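PDB 4IVN: transcriptional regulator from Vibrio vulnificus, which represses genes of sialic acid catabolism, probably by binding operator DNA through an RpiR-type helix-turn-helix domain, and binds N-acetylmannosamine 6-phosphate. Local coordinates for residues R119-V124 with N252-S257; H125-I130 with G175-A180; I152-I157 with P259-S264; M167-S172 with G195-R200. All coordinates share one frame; numbering follows the deposited sequence.

Contact 1 of 4, residues R119-V124 with N252-S257; sequences RIVERV and NSLLES
Val121, Val124 and Leu254 meet without any ring or other flat side chain, so there are no faces or edges to stack. The flat group that takes part is a backbone peptide: Val121 O lies 3.4 Å from Leu254 CD2. The rest is aliphatic. Val121 has CG1 anti to its backbone N (chi1 169°), and its two methyls part to meet different residues. Val121 CG1 slides past Leu254 CD2 at 3.7 Å, the two side chains running in opposite senses. Val121 CG2 rests on Ser253 CB at 3.6 Å. The other Leu254 methyl, CD1, meets Val124 CG1 at about a right angle; at 3.5 Å this pair is tight. Beside them, the hydroxyls of Ser253 and Ser257 turn back to their own helix. Ser257 OG donates to Ser253 O (3.1 Å), and Ser253 OG bonds to Val249 O. The short axes of 119-124 and 252-257 approach to 9.6 Å and cross at -73°. Helix 114-126 is thus laid across the C-terminal end of helix 237-257, at one side of the SIS-domain sheet. Leu250 continues the interface under Ile120 and Val121, Ile93 of the second subunit reaches Ser253, and Ile120 contacts strand 221-224.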
loop_
_atom_site.group_PDB
_atom_site.type_symbol
_atom_site.label_atom_id
_atom_site.label_comp_id
_atom_site.label_asym_id
_atom_site.label_seq_id
_atom_site.Cartn_x
_atom_site.Cartn_y
_atom_site.Cartn_z
ATOM N N ARG A 119 -18.393 -2.924 15.116
ATOM C CA ARG A 119 -19.138 -1.754 14.865
ATOM C C ARG A 119 -18.795 -1.050 13.549
ATOM O O ARG A 119 -19.692 -0.544 12.881
ATOM C CB ARG A 119 -18.979 -0.779 16.010
ATOM C CG ARG A 119 -19.918 -1.136 17.118
ATOM C CD ARG A 119 -20.064 0.087 18.000
ATOM N NE ARG A 119 -18.744 0.680 18.363
ATOM C CZ ARG A 119 -17.957 0.251 19.325
ATOM N NH1 ARG A 119 -18.293 -0.836 20.067
ATOM N NH2 ARG A 119 -16.826 0.896 19.555
ATOM N N ILE A 120 -17.499 -0.980 13.221
ATOM C CA ILE A 120 -17.067 -0.293 11.993
ATOM C C ILE A 120 -17.629 -1.040 10.735
ATOM O O ILE A 120 -18.091 -0.436 9.767
ATOM C CB ILE A 120 -15.514 -0.173 11.957
ATOM C CG1 ILE A 120 -15.052 0.718 13.147
ATOM C CG2 ILE A 120 -15.062 0.360 10.597
ATOM C CD1 ILE A 120 -13.536 0.760 13.387
ATOM N N VAL A 121 -17.578 -2.356 10.763
ATOM C CA VAL A 121 -18.193 -3.176 9.705
ATOM C C VAL A 121 -19.617 -2.829 9.439
ATOM O O VAL A 121 -20.020 -2.642 8.268
ATOM C CB VAL A 121 -18.213 -4.639 10.102
ATOM C CG1 VAL A 121 -19.105 -5.432 9.087
ATOM C CG2 VAL A 121 -16.754 -5.187 10.156
ATOM N N GLU A 122 -20.403 -2.664 10.517
ATOM C CA GLU A 122 -21.802 -2.339 10.354
ATOM C C GLU A 122 -21.996 -0.956 9.755
ATOM O O GLU A 122 -22.812 -0.781 8.867
ATOM C CB GLU A 122 -22.478 -2.424 11.744
ATOM C CG GLU A 122 -23.931 -2.816 11.765
ATOM C CD GLU A 122 -24.285 -3.852 10.724
ATOM O OE1 GLU A 122 -23.533 -4.874 10.561
ATOM O OE2 GLU A 122 -25.345 -3.608 10.053
ATOM N N ARG A 123 -21.224 0.022 10.221
ATOM C CA ARG A 123 -21.234 1.372 9.572
ATOM C C ARG A 123 -20.956 1.324 8.056
ATOM O O ARG A 123 -21.668 1.939 7.271
ATOM C CB ARG A 123 -20.252 2.259 10.299
ATOM C CG ARG A 123 -20.766 2.496 11.751
ATOM C CD ARG A 123 -20.189 3.736 12.399
ATOM N NE ARG A 123 -20.523 3.900 13.836
ATOM C CZ ARG A 123 -21.492 4.687 14.305
ATOM N NH1 ARG A 123 -22.307 5.349 13.467
ATOM N NH2 ARG A 123 -21.638 4.824 15.633
ATOM N N VAL A 124 -19.919 0.605 7.659
ATOM C CA VAL A 124 -19.618 0.424 6.251
ATOM C C VAL A 124 -20.772 -0.232 5.482
ATOM O O VAL A 124 -21.196 0.239 4.403
ATOM C CB VAL A 124 -18.325 -0.347 6.060
ATOM C CG1 VAL A 124 -18.064 -0.557 4.537
ATOM C CG2 VAL A 124 -17.172 0.473 6.693
ATOM N N ASN A 252 -12.502 -7.988 4.829
ATOM C CA ASN A 252 -12.782 -9.414 5.031
ATOM C C ASN A 252 -13.914 -9.735 6.041
ATOM O O ASN A 252 -14.633 -10.727 5.848
ATOM C CB ASN A 252 -11.510 -10.168 5.393
ATOM C CG ASN A 252 -10.486 -10.147 4.239
ATOM O OD1 ASN A 252 -10.824 -9.775 3.111
ATOM N ND2 ASN A 252 -9.247 -10.470 4.535
ATOM N N SER A 253 -14.019 -8.964 7.132
ATOM C CA SER A 253 -15.176 -9.084 8.039
ATOM C C SER A 253 -16.449 -8.796 7.347
ATOM O O SER A 253 -17.422 -9.564 7.515
ATOM C CB SER A 253 -15.087 -8.210 9.264
ATOM O OG SER A 253 -13.837 -8.423 9.787
ATOM N N LEU A 254 -16.463 -7.724 6.556
ATOM C CA LEU A 254 -17.656 -7.406 5.767
ATOM C C LEU A 254 -18.077 -8.618 4.898
ATOM O O LEU A 254 -19.269 -8.996 4.857
ATOM C CB LEU A 254 -17.444 -6.184 4.868
ATOM C CG LEU A 254 -17.682 -4.805 5.455
ATOM C CD1 LEU A 254 -16.818 -3.776 4.716
ATOM C CD2 LEU A 254 -19.190 -4.479 5.547
ATOM N N LEU A 255 -17.099 -9.204 4.198
ATOM C CA LEU A 255 -17.363 -10.321 3.320
ATOM C C LEU A 255 -17.860 -11.516 4.143
ATOM O O LEU A 255 -18.726 -12.267 3.725
ATOM C CB LEU A 255 -16.090 -10.680 2.536
ATOM C CG LEU A 255 -15.938 -9.760 1.297
ATOM C CD1 LEU A 255 -14.505 -9.729 0.816
ATOM C CD2 LEU A 255 -16.866 -10.250 0.152
ATOM N N GLU A 256 -17.372 -11.624 5.369
ATOM C CA GLU A 256 -17.836 -12.739 6.199
ATOM C C GLU A 256 -19.242 -12.456 6.726
ATOM O O GLU A 256 -20.039 -13.363 6.799
ATOM C CB GLU A 256 -16.901 -12.946 7.325
ATOM C CG GLU A 256 -17.352 -14.032 8.262
ATOM C CD GLU A 256 -16.197 -14.904 8.584
ATOM O OE1 GLU A 256 -15.699 -15.571 7.645
ATOM O OE2 GLU A 256 -15.780 -14.910 9.762
ATOM N N SER A 257 -19.580 -11.204 7.073
ATOM C CA SER A 257 -20.918 -10.938 7.634
ATOM C C SER A 257 -21.952 -10.871 6.536
ATOM O O SER A 257 -23.111 -11.189 6.769
ATOM C CB SER A 257 -20.963 -9.672 8.487
ATOM O OG SER A 257 -19.882 -9.633 9.380
#

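Contact 2 of 4, residues H125-I130 with G175-A180; sequences HQAEFI and GDLWFA
Phe129 pairs with Asp176, and Ile130 with Leu177, as parallel neighbours in the five-stranded sheet of the SIS domain, an alpha/beta sandwich. Backbone hydrogen bonds set the register. Gly175 O takes two donors where the chain leaves helix 114-126. Glu128 N lies in the carbonyl plane, 2.7 Å from Gly175 O. Phe129 N is tilted from that plane and stands farther from Gly175 O, at 3.2 Å. The next bond returns the other way, from Leu177 N to Phe129 O at 2.8 Å. A CA-H...O contact, Ile130 CA to Leu177 O at 3.2 Å, continues the seam.

The side chains of Asp176 and Phe129 touch by van der Waals contact, without a polar bond. Asp176 OD1 is 3.5 Å from Phe129 CB and also nears the ring, with carboxylate and ring planes 62° apart. The other oxygen, Asp176 OD2, is bonded to Ser173 N, which helps to hold the carboxylate at the start of strand 176-181. On the same face, the Phe129 ring has Trp178 CZ2 at its edge, a loose contact.

Apolar contacts fill the opposite face, under helix 114-126, where Val124 touches Ile130, Leu177 and Phe179. Ala127 CB sits against Leu177 CB at 3.7 Å. Ile130 turns CG2 away from its own N, which sends this methyl to the edge of the Phe179 ring, near its plane; Ile130 CG2 is 3.6 Å from Phe179 CD1.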
loop_
_atom_site.group_PDB
_atom_site.type_symbol
_atom_site.label_atom_id
_atom_site.label_comp_id
_atom_site.label_asym_id
_atom_site.label_seq_id
_atom_site.Cartn_x
_atom_site.Cartn_y
_atom_site.Cartn_z
ATOM N N HIS A 125 -21.341 -1.229 6.091
ATOM C CA HIS A 125 -22.439 -1.941 5.466
ATOM C C HIS A 125 -23.577 -0.989 5.219
ATOM O O HIS A 125 -24.125 -0.976 4.109
ATOM C CB HIS A 125 -22.896 -3.096 6.335
ATOM C CG HIS A 125 -24.119 -3.771 5.782
ATOM N ND1 HIS A 125 -24.121 -4.368 4.596
ATOM C CD2 HIS A 125 -25.444 -3.825 6.252
ATOM C CE1 HIS A 125 -25.365 -4.843 4.324
ATOM N NE2 HIS A 125 -26.158 -4.542 5.344
ATOM N N GLN A 126 -23.891 -0.151 6.213
ATOM C CA GLN A 126 -25.002 0.816 6.089
ATOM C C GLN A 126 -24.685 1.980 5.124
ATOM O O GLN A 126 -25.602 2.615 4.572
ATOM C CB GLN A 126 -25.408 1.426 7.455
ATOM C CG GLN A 126 -25.884 0.410 8.529
ATOM C CD GLN A 126 -27.117 -0.419 8.100
ATOM O OE1 GLN A 126 -27.952 0.047 7.324
ATOM N NE2 GLN A 126 -27.221 -1.657 8.606
ATOM N N ALA A 127 -23.395 2.261 4.915
ATOM C CA ALA A 127 -23.052 3.530 4.318
ATOM C C ALA A 127 -23.455 3.542 2.841
ATOM O O ALA A 127 -23.283 2.553 2.124
ATOM C CB ALA A 127 -21.581 3.809 4.508
ATOM N N GLU A 128 -24.018 4.643 2.377
ATOM C CA GLU A 128 -24.266 4.780 0.949
ATOM C C GLU A 128 -23.043 5.394 0.232
ATOM O O GLU A 128 -22.786 5.169 -0.973
ATOM C CB GLU A 128 -25.502 5.651 0.749
ATOM C CG GLU A 128 -26.785 4.816 1.011
ATOM C CD GLU A 128 -28.062 5.645 0.879
ATOM O OE1 GLU A 128 -28.024 6.850 1.179
ATOM O OE2 GLU A 128 -29.124 5.103 0.488
ATOM N N PHE A 129 -22.240 6.130 0.981
ATOM C CA PHE A 129 -21.082 6.810 0.309
ATOM C C PHE A 129 -19.970 6.856 1.319
ATOM O O PHE A 129 -20.225 7.115 2.529
ATOM C CB PHE A 129 -21.445 8.245 -0.153
ATOM C CG PHE A 129 -20.217 9.063 -0.638
ATOM C CD1 PHE A 129 -19.805 8.982 -1.946
ATOM C CD2 PHE A 129 -19.476 9.853 0.272
ATOM C CE1 PHE A 129 -18.702 9.762 -2.392
ATOM C CE2 PHE A 129 -18.379 10.579 -0.165
ATOM C CZ PHE A 129 -18.010 10.535 -1.492
ATOM N N ILE A 130 -18.760 6.539 0.860
ATOM C CA ILE A 130 -17.643 6.489 1.775
ATOM C C ILE A 130 -16.545 7.386 1.225
ATOM O O ILE A 130 -16.007 7.171 0.068
ATOM C CB ILE A 130 -17.123 5.026 1.949
ATOM C CG1 ILE A 130 -18.245 4.143 2.568
ATOM C CG2 ILE A 130 -15.870 4.977 2.882
ATOM C CD1 ILE A 130 -17.897 2.662 2.631
ATOM N N GLY A 175 -26.200 9.012 5.502
ATOM C CA GLY A 175 -25.873 7.929 4.612
ATOM C C GLY A 175 -24.376 8.004 4.216
ATOM O O GLY A 175 -23.824 7.059 3.647
ATOM N N ASP A 176 -23.718 9.134 4.485
ATOM C CA ASP A 176 -22.224 9.180 4.185
ATOM C C ASP A 176 -21.454 8.552 5.379
ATOM O O ASP A 176 -21.934 8.603 6.501
ATOM C CB ASP A 176 -21.714 10.638 4.024
ATOM C CG ASP A 176 -22.349 11.337 2.871
ATOM O OD1 ASP A 176 -22.866 10.589 1.998
ATOM O OD2 ASP A 176 -22.290 12.615 2.783
ATOM N N LEU A 177 -20.208 8.123 5.160
ATOM C CA LEU A 177 -19.292 7.689 6.218
ATOM C C LEU A 177 -17.873 8.136 5.748
ATOM O O LEU A 177 -17.540 8.051 4.551
ATOM C CB LEU A 177 -19.249 6.155 6.259
ATOM C CG LEU A 177 -18.128 5.380 7.030
ATOM C CD1 LEU A 177 -18.406 5.629 8.505
ATOM C CD2 LEU A 177 -18.215 3.865 6.867
ATOM N N TRP A 178 -17.047 8.619 6.676
ATOM C CA TRP A 178 -15.656 9.074 6.339
ATOM C C TRP A 178 -14.610 8.256 7.032
ATOM O O TRP A 178 -14.763 7.940 8.200
ATOM C CB TRP A 178 -15.435 10.492 6.772
ATOM C CG TRP A 178 -16.273 11.356 5.902
ATOM C CD1 TRP A 178 -17.633 11.686 6.048
ATOM C CD2 TRP A 178 -15.849 11.943 4.697
ATOM N NE1 TRP A 178 -18.051 12.451 4.993
ATOM C CE2 TRP A 178 -17.017 12.648 4.139
ATOM C CE3 TRP A 178 -14.599 12.029 4.039
ATOM C CZ2 TRP A 178 -16.933 13.398 2.959
ATOM C CZ3 TRP A 178 -14.532 12.763 2.844
ATOM C CH2 TRP A 178 -15.677 13.458 2.332
ATOM N N PHE A 179 -13.519 7.942 6.320
ATOM C CA PHE A 179 -12.340 7.385 6.951
ATOM C C PHE A 179 -11.193 8.414 6.903
ATOM O O PHE A 179 -10.902 9.000 5.844
ATOM C CB PHE A 179 -11.917 6.194 6.142
ATOM C CG PHE A 179 -12.702 4.952 6.501
ATOM C CD1 PHE A 179 -13.884 4.684 5.844
ATOM C CD2 PHE A 179 -12.279 4.095 7.508
ATOM C CE1 PHE A 179 -14.627 3.542 6.122
ATOM C CE2 PHE A 179 -13.043 2.963 7.807
ATOM C CZ PHE A 179 -14.228 2.733 7.174
ATOM N N ALA A 180 -10.578 8.672 8.037
ATOM C CA ALA A 180 -9.461 9.645 8.133
ATOM C C ALA A 180 -8.273 8.736 8.330
ATOM O O ALA A 180 -8.204 8.078 9.356
ATOM C CB ALA A 180 -9.666 10.604 9.382
#

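Contact 3 of 4, residues I152-I157 with P259-S264; sequences IGKKAI and PEYKDS
Ile152 and Tyr261 form the tight part of this contact. Ile152 CD1 stands over the centre of the Tyr261 ring, 4.2 Å from the centroid and 6° off the normal, a CH-pi contact. Its CG1 lies between the backbone N and the carbonyl carbon (chi1 69°), which carries CD1 onto the ring face. The opposite face is met by Glu260 OE2, offset toward the rim. Ile152 CB packs on Tyr261 CD1 at 3.9 Å. Ser264 presses on the backbone instead: Ser264 CB is only 3.3 Å from Ile152 C. Its OG makes at most a weak bond to Ile152 O.

This close approach comes at a helix end. Gly153, with positive phi, is the C-prime residue of a Schellman motif that ends helix 137-151. Arg151 of that helix lines a sugar phosphate site with Val272 and Met276, which follow helix 261-270.

The polar side is looser. Lys154 NZ and Tyr261 OH stand 3.9 Å apart and do not bond directly. A water lies between them, 2.9 Å from Lys154 NZ. Both ends have firmer partners in the chain: Lys154 NZ donates to Val124 O and Ala127 O at the end of helix 114-126, and Tyr261 OH bonds to His125 ND1.

The contact joins the turn between helix 137-151 and strand 156-159, outermost within this chain, to residues 261-264 of helix 261-270. Leu254 of helix 237-257 packs on both Ile152 and Tyr261, so three helices and the sheet come together here.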
loop_
_atom_site.group_PDB
_atom_site.type_symbol
_atom_site.label_atom_id
_atom_site.label_comp_id
_atom_site.label_asym_id
_atom_site.label_seq_id
_atom_site.Cartn_x
_atom_site.Cartn_y
_atom_site.Cartn_z
ATOM N N ILE A 152 -16.106 -4.563 -3.465
ATOM C CA ILE A 152 -17.436 -4.956 -2.923
ATOM C C ILE A 152 -18.625 -4.110 -3.325
ATOM O O ILE A 152 -19.748 -4.328 -2.833
ATOM C CB ILE A 152 -17.378 -5.200 -1.419
ATOM C CG1 ILE A 152 -17.139 -3.911 -0.591
ATOM C CG2 ILE A 152 -16.317 -6.273 -1.219
ATOM C CD1 ILE A 152 -17.343 -4.176 0.903
ATOM N N GLY A 153 -18.419 -3.209 -4.268
ATOM C CA GLY A 153 -19.532 -2.494 -4.900
ATOM C C GLY A 153 -19.965 -1.260 -4.078
ATOM O O GLY A 153 -21.027 -0.714 -4.330
ATOM N N LYS A 154 -19.118 -0.763 -3.157
ATOM C CA LYS A 154 -19.485 0.431 -2.381
ATOM C C LYS A 154 -19.043 1.644 -3.204
ATOM O O LYS A 154 -17.990 1.573 -3.944
ATOM C CB LYS A 154 -18.751 0.506 -1.042
ATOM C CG LYS A 154 -19.077 -0.595 -0.003
ATOM C CD LYS A 154 -20.579 -0.719 0.252
ATOM C CE LYS A 154 -21.103 0.343 1.174
ATOM N NZ LYS A 154 -22.429 -0.159 1.748
ATOM N N LYS A 155 -19.713 2.774 -3.014
ATOM C CA LYS A 155 -19.098 4.003 -3.607
ATOM C C LYS A 155 -18.040 4.518 -2.642
ATOM O O LYS A 155 -18.380 4.784 -1.471
ATOM C CB LYS A 155 -20.201 5.087 -3.787
ATOM C CG LYS A 155 -21.323 4.604 -4.738
ATOM C CD LYS A 155 -20.639 4.484 -6.125
ATOM C CE LYS A 155 -21.627 4.387 -7.292
ATOM N NZ LYS A 155 -22.677 3.342 -7.023
ATOM N N ALA A 156 -16.789 4.612 -3.072
ATOM C CA ALA A 156 -15.731 5.130 -2.202
ATOM C C ALA A 156 -14.914 6.079 -3.014
ATOM O O ALA A 156 -14.532 5.812 -4.186
ATOM C CB ALA A 156 -14.856 4.017 -1.651
ATOM N N ILE A 157 -14.620 7.215 -2.405
ATOM C CA ILE A 157 -13.656 8.127 -3.010
ATOM C C ILE A 157 -12.518 8.373 -2.044
ATOM O O ILE A 157 -12.733 8.694 -0.855
ATOM C CB ILE A 157 -14.309 9.458 -3.350
ATOM C CG1 ILE A 157 -13.271 10.409 -3.968
ATOM C CG2 ILE A 157 -14.798 10.083 -2.085
ATOM C CD1 ILE A 157 -13.938 11.610 -4.504
ATOM N N PRO A 259 -21.999 -12.143 3.014
ATOM C CA PRO A 259 -21.548 -12.930 1.854
ATOM C C PRO A 259 -22.099 -12.485 0.497
ATOM O O PRO A 259 -21.468 -12.792 -0.520
ATOM C CB PRO A 259 -21.932 -14.405 2.199
ATOM C CG PRO A 259 -22.580 -14.372 3.540
ATOM C CD PRO A 259 -22.423 -13.009 4.146
ATOM N N GLU A 260 -23.203 -11.732 0.453
ATOM C CA GLU A 260 -23.669 -11.173 -0.827
ATOM C C GLU A 260 -22.613 -10.225 -1.509
ATOM O O GLU A 260 -22.658 -10.015 -2.751
ATOM C CB GLU A 260 -25.048 -10.474 -0.660
ATOM C CG GLU A 260 -25.110 -8.937 -0.795
ATOM C CD GLU A 260 -25.148 -8.054 0.512
ATOM O OE1 GLU A 260 -25.772 -8.402 1.568
ATOM O OE2 GLU A 260 -24.589 -6.921 0.451
ATOM N N TYR A 261 -21.706 -9.643 -0.711
ATOM C CA TYR A 261 -20.610 -8.836 -1.305
ATOM C C TYR A 261 -19.710 -9.604 -2.242
ATOM O O TYR A 261 -19.131 -9.047 -3.147
ATOM C CB TYR A 261 -19.750 -8.190 -0.220
ATOM C CG TYR A 261 -20.473 -7.053 0.514
ATOM C CD1 TYR A 261 -21.043 -5.979 -0.195
ATOM C CD2 TYR A 261 -20.476 -7.011 1.877
ATOM C CE1 TYR A 261 -21.655 -4.924 0.471
ATOM C CE2 TYR A 261 -21.106 -5.963 2.580
ATOM C CZ TYR A 261 -21.686 -4.943 1.871
ATOM O OH TYR A 261 -22.270 -3.921 2.617
ATOM N N LYS A 262 -19.650 -10.913 -2.071
ATOM C CA LYS A 262 -18.940 -11.759 -3.011
ATOM C C LYS A 262 -19.460 -11.678 -4.446
ATOM O O LYS A 262 -18.671 -11.884 -5.352
ATOM C CB LYS A 262 -18.975 -13.195 -2.572
ATOM C CG LYS A 262 -18.091 -13.540 -1.394
ATOM C CD LYS A 262 -18.343 -15.031 -1.133
ATOM C CE LYS A 262 -17.545 -15.617 0.015
ATOM N NZ LYS A 262 -17.566 -17.130 -0.096
ATOM N N ASP A 263 -20.751 -11.386 -4.668
ATOM C CA ASP A 263 -21.197 -11.126 -6.039
ATOM C C ASP A 263 -20.533 -9.906 -6.626
ATOM O O ASP A 263 -20.344 -9.898 -7.871
ATOM C CB ASP A 263 -22.714 -10.908 -6.178
ATOM C CG ASP A 263 -23.517 -12.057 -5.541
ATOM O OD1 ASP A 263 -22.971 -13.144 -5.390
ATOM O OD2 ASP A 263 -24.659 -11.834 -5.144
ATOM N N SER A 264 -20.316 -8.816 -5.825
ATOM C CA SER A 264 -19.592 -7.679 -6.400
ATOM C C SER A 264 -18.164 -8.030 -6.656
ATOM O O SER A 264 -17.638 -7.546 -7.615
ATOM C CB SER A 264 -19.612 -6.339 -5.576
ATOM O OG SER A 264 -20.993 -5.895 -5.522
HETATM O O HOH W 1 -23.811 -2.633 1.246
#

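Contact 4 of 4, residues M167-S172 with G195-R200; sequences MSASRS and GLAYKR
Arg200 runs extended through chi2 and then bends at chi3 (68°), which swings its guanidinium round to the carbonyl of Ser172. The setting is the alpha/beta sandwich of the SIS domain. Helices 162-170 and 188-199 are the connections of successive beta-alpha-beta units, and their C-terminal ends meet here over Trp178 of strand 176-181.

The grip is side-on. Arg200 NE and NH2 both donate to Ser172 O, each at 2.8 Å, and the oxygen lies in the guanidinium plane. NE comes in on a lone pair, in the carbonyl plane; NH2 stands 38° above it. Two bonds to one atom help to set the plane of the group. One guanidinium face carries Ser170 O, 3.0 Å above the plane and offset toward the rim, with Arg171 CA on the same side. That oxygen is near NE and NH1 but badly placed to bond.

Arg171 NH2 approaches Arg200 NH1 at 3.6 Å, with the planes 69° apart. These like charges probably repel, and the two carbonyl oxygens beside Arg200 may offset this.

Between the helices the packing is small and close. Ala169 CB meets Leu196 CB at 3.9 Å and Ala197 CB at 4.2 Å. Ser172 OG, turned the other way from the arginine, bonds to Asp176 OD2 and Trp178 NE1.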
loop_
_atom_site.group_PDB
_atom_site.type_symbol
_atom_site.label_atom_id
_atom_site.label_comp_id
_atom_site.label_asym_id
_atom_site.label_seq_id
_atom_site.Cartn_x
_atom_site.Cartn_y
_atom_site.Cartn_z
ATOM N N MET A 167 -14.240 20.431 1.160
ATOM C CA MET A 167 -15.497 20.810 0.549
ATOM C C MET A 167 -16.540 19.699 0.569
ATOM O O MET A 167 -17.709 19.960 0.986
ATOM C CB MET A 167 -15.291 21.408 -0.871
ATOM C CG MET A 167 -14.340 22.626 -0.798
ATOM S SD MET A 167 -14.257 23.108 -2.534
ATOM C CE MET A 167 -13.501 24.726 -2.312
ATOM N N SER A 168 -16.143 18.457 0.234
ATOM C CA SER A 168 -17.110 17.311 0.333
ATOM C C SER A 168 -17.595 17.042 1.736
ATOM O O SER A 168 -18.786 16.854 1.969
ATOM C CB SER A 168 -16.515 15.973 -0.209
ATOM O OG SER A 168 -16.761 16.026 -1.575
ATOM N N ALA A 169 -16.672 17.041 2.681
ATOM C CA ALA A 169 -17.049 16.776 4.094
ATOM C C ALA A 169 -18.003 17.852 4.575
ATOM O O ALA A 169 -18.921 17.575 5.356
ATOM C CB ALA A 169 -15.808 16.740 5.012
ATOM N N SER A 170 -17.815 19.091 4.097
ATOM C CA SER A 170 -18.595 20.178 4.700
ATOM C C SER A 170 -20.080 20.082 4.279
ATOM O O SER A 170 -20.902 20.673 4.927
ATOM C CB SER A 170 -18.078 21.596 4.352
ATOM O OG SER A 170 -18.424 21.774 3.024
ATOM N N ARG A 171 -20.387 19.290 3.257
ATOM C CA ARG A 171 -21.760 19.178 2.777
ATOM C C ARG A 171 -22.258 17.745 3.006
ATOM O O ARG A 171 -23.288 17.306 2.507
ATOM C CB ARG A 171 -21.864 19.560 1.294
ATOM C CG ARG A 171 -21.434 21.026 0.969
ATOM C CD ARG A 171 -22.635 22.031 1.094
ATOM N NE ARG A 171 -23.247 22.053 2.378
ATOM C CZ ARG A 171 -24.519 22.366 2.684
ATOM N NH1 ARG A 171 -25.458 22.656 1.787
ATOM N NH2 ARG A 171 -24.852 22.350 3.951
ATOM N N SER A 172 -21.502 17.004 3.755
ATOM C CA SER A 172 -21.782 15.624 4.003
ATOM C C SER A 172 -23.143 15.419 4.747
ATOM O O SER A 172 -23.532 16.273 5.593
ATOM C CB SER A 172 -20.701 15.122 4.902
ATOM O OG SER A 172 -20.626 13.704 4.821
ATOM N N GLY A 195 -12.694 16.692 10.694
ATOM C CA GLY A 195 -13.410 17.573 11.656
ATOM C C GLY A 195 -14.680 18.176 11.105
ATOM O O GLY A 195 -15.707 18.290 11.811
ATOM N N LEU A 196 -14.682 18.526 9.823
ATOM C CA LEU A 196 -15.925 19.032 9.213
ATOM C C LEU A 196 -17.108 18.028 9.152
ATOM O O LEU A 196 -18.288 18.434 9.425
ATOM C CB LEU A 196 -15.632 19.515 7.805
ATOM C CG LEU A 196 -14.793 20.855 7.868
ATOM C CD1 LEU A 196 -14.111 21.050 6.472
ATOM C CD2 LEU A 196 -15.662 22.061 8.315
ATOM N N ALA A 197 -16.814 16.770 8.817
ATOM C CA ALA A 197 -17.798 15.703 8.817
ATOM C C ALA A 197 -18.214 15.403 10.264
ATOM O O ALA A 197 -19.406 15.325 10.584
ATOM C CB ALA A 197 -17.217 14.443 8.188
ATOM N N TYR A 198 -17.223 15.234 11.133
ATOM C CA TYR A 198 -17.504 15.005 12.520
ATOM C C TYR A 198 -18.445 16.043 13.082
ATOM O O TYR A 198 -19.416 15.691 13.794
ATOM C CB TYR A 198 -16.229 14.983 13.317
ATOM C CG TYR A 198 -16.449 14.506 14.751
ATOM C CD1 TYR A 198 -16.460 13.118 15.039
ATOM C CD2 TYR A 198 -16.615 15.422 15.805
ATOM C CE1 TYR A 198 -16.646 12.654 16.335
ATOM C CE2 TYR A 198 -16.801 14.981 17.125
ATOM C CZ TYR A 198 -16.798 13.599 17.385
ATOM O OH TYR A 198 -16.947 13.102 18.659
ATOM N N LYS A 199 -18.253 17.306 12.726
ATOM C CA LYS A 199 -19.117 18.378 13.257
ATOM C C LYS A 199 -20.539 18.409 12.699
ATOM O O LYS A 199 -21.468 18.963 13.299
ATOM C CB LYS A 199 -18.444 19.756 13.200
ATOM C CG LYS A 199 -17.253 19.827 14.142
ATOM C CD LYS A 199 -16.283 20.959 13.776
ATOM C CE LYS A 199 -14.918 20.736 14.447
ATOM N NZ LYS A 199 -14.315 21.987 14.995
ATOM N N ARG A 200 -20.745 17.735 11.593
ATOM C CA ARG A 200 -22.080 17.641 11.055
ATOM C C ARG A 200 -22.745 16.321 11.434
ATOM O O ARG A 200 -23.699 15.941 10.762
ATOM C CB ARG A 200 -21.989 17.695 9.549
ATOM C CG ARG A 200 -21.761 19.095 9.072
ATOM C CD ARG A 200 -21.398 19.035 7.629
ATOM N NE ARG A 200 -22.534 18.591 6.806
ATOM C CZ ARG A 200 -23.553 19.378 6.464
ATOM N NH1 ARG A 200 -23.612 20.652 6.871
ATOM N NH2 ARG A 200 -24.497 18.897 5.687
#

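Contact 1 is the buried one and is almost wholly apolar across its helices. Contacts 2, 3 and 4 are partly buried and add polar chemistry: backbone sheet bonds in contact 2, a CH-pi contact and water in contact 3, an arginine on a carbonyl in contact 4. Contacts 1 and 2 share helix 114-126, and Val124 CG2 of the first packs 3.6 Å from Leu177 CD2 of the second. Contacts 2 and 3 meet in the sheet, where strands 129-133 and 156-159 are neighbours. Trp178 links contact 2 to contact 4 on the other face. Contacts 3 and 4 do not touch; their centres are about 24 Å apart.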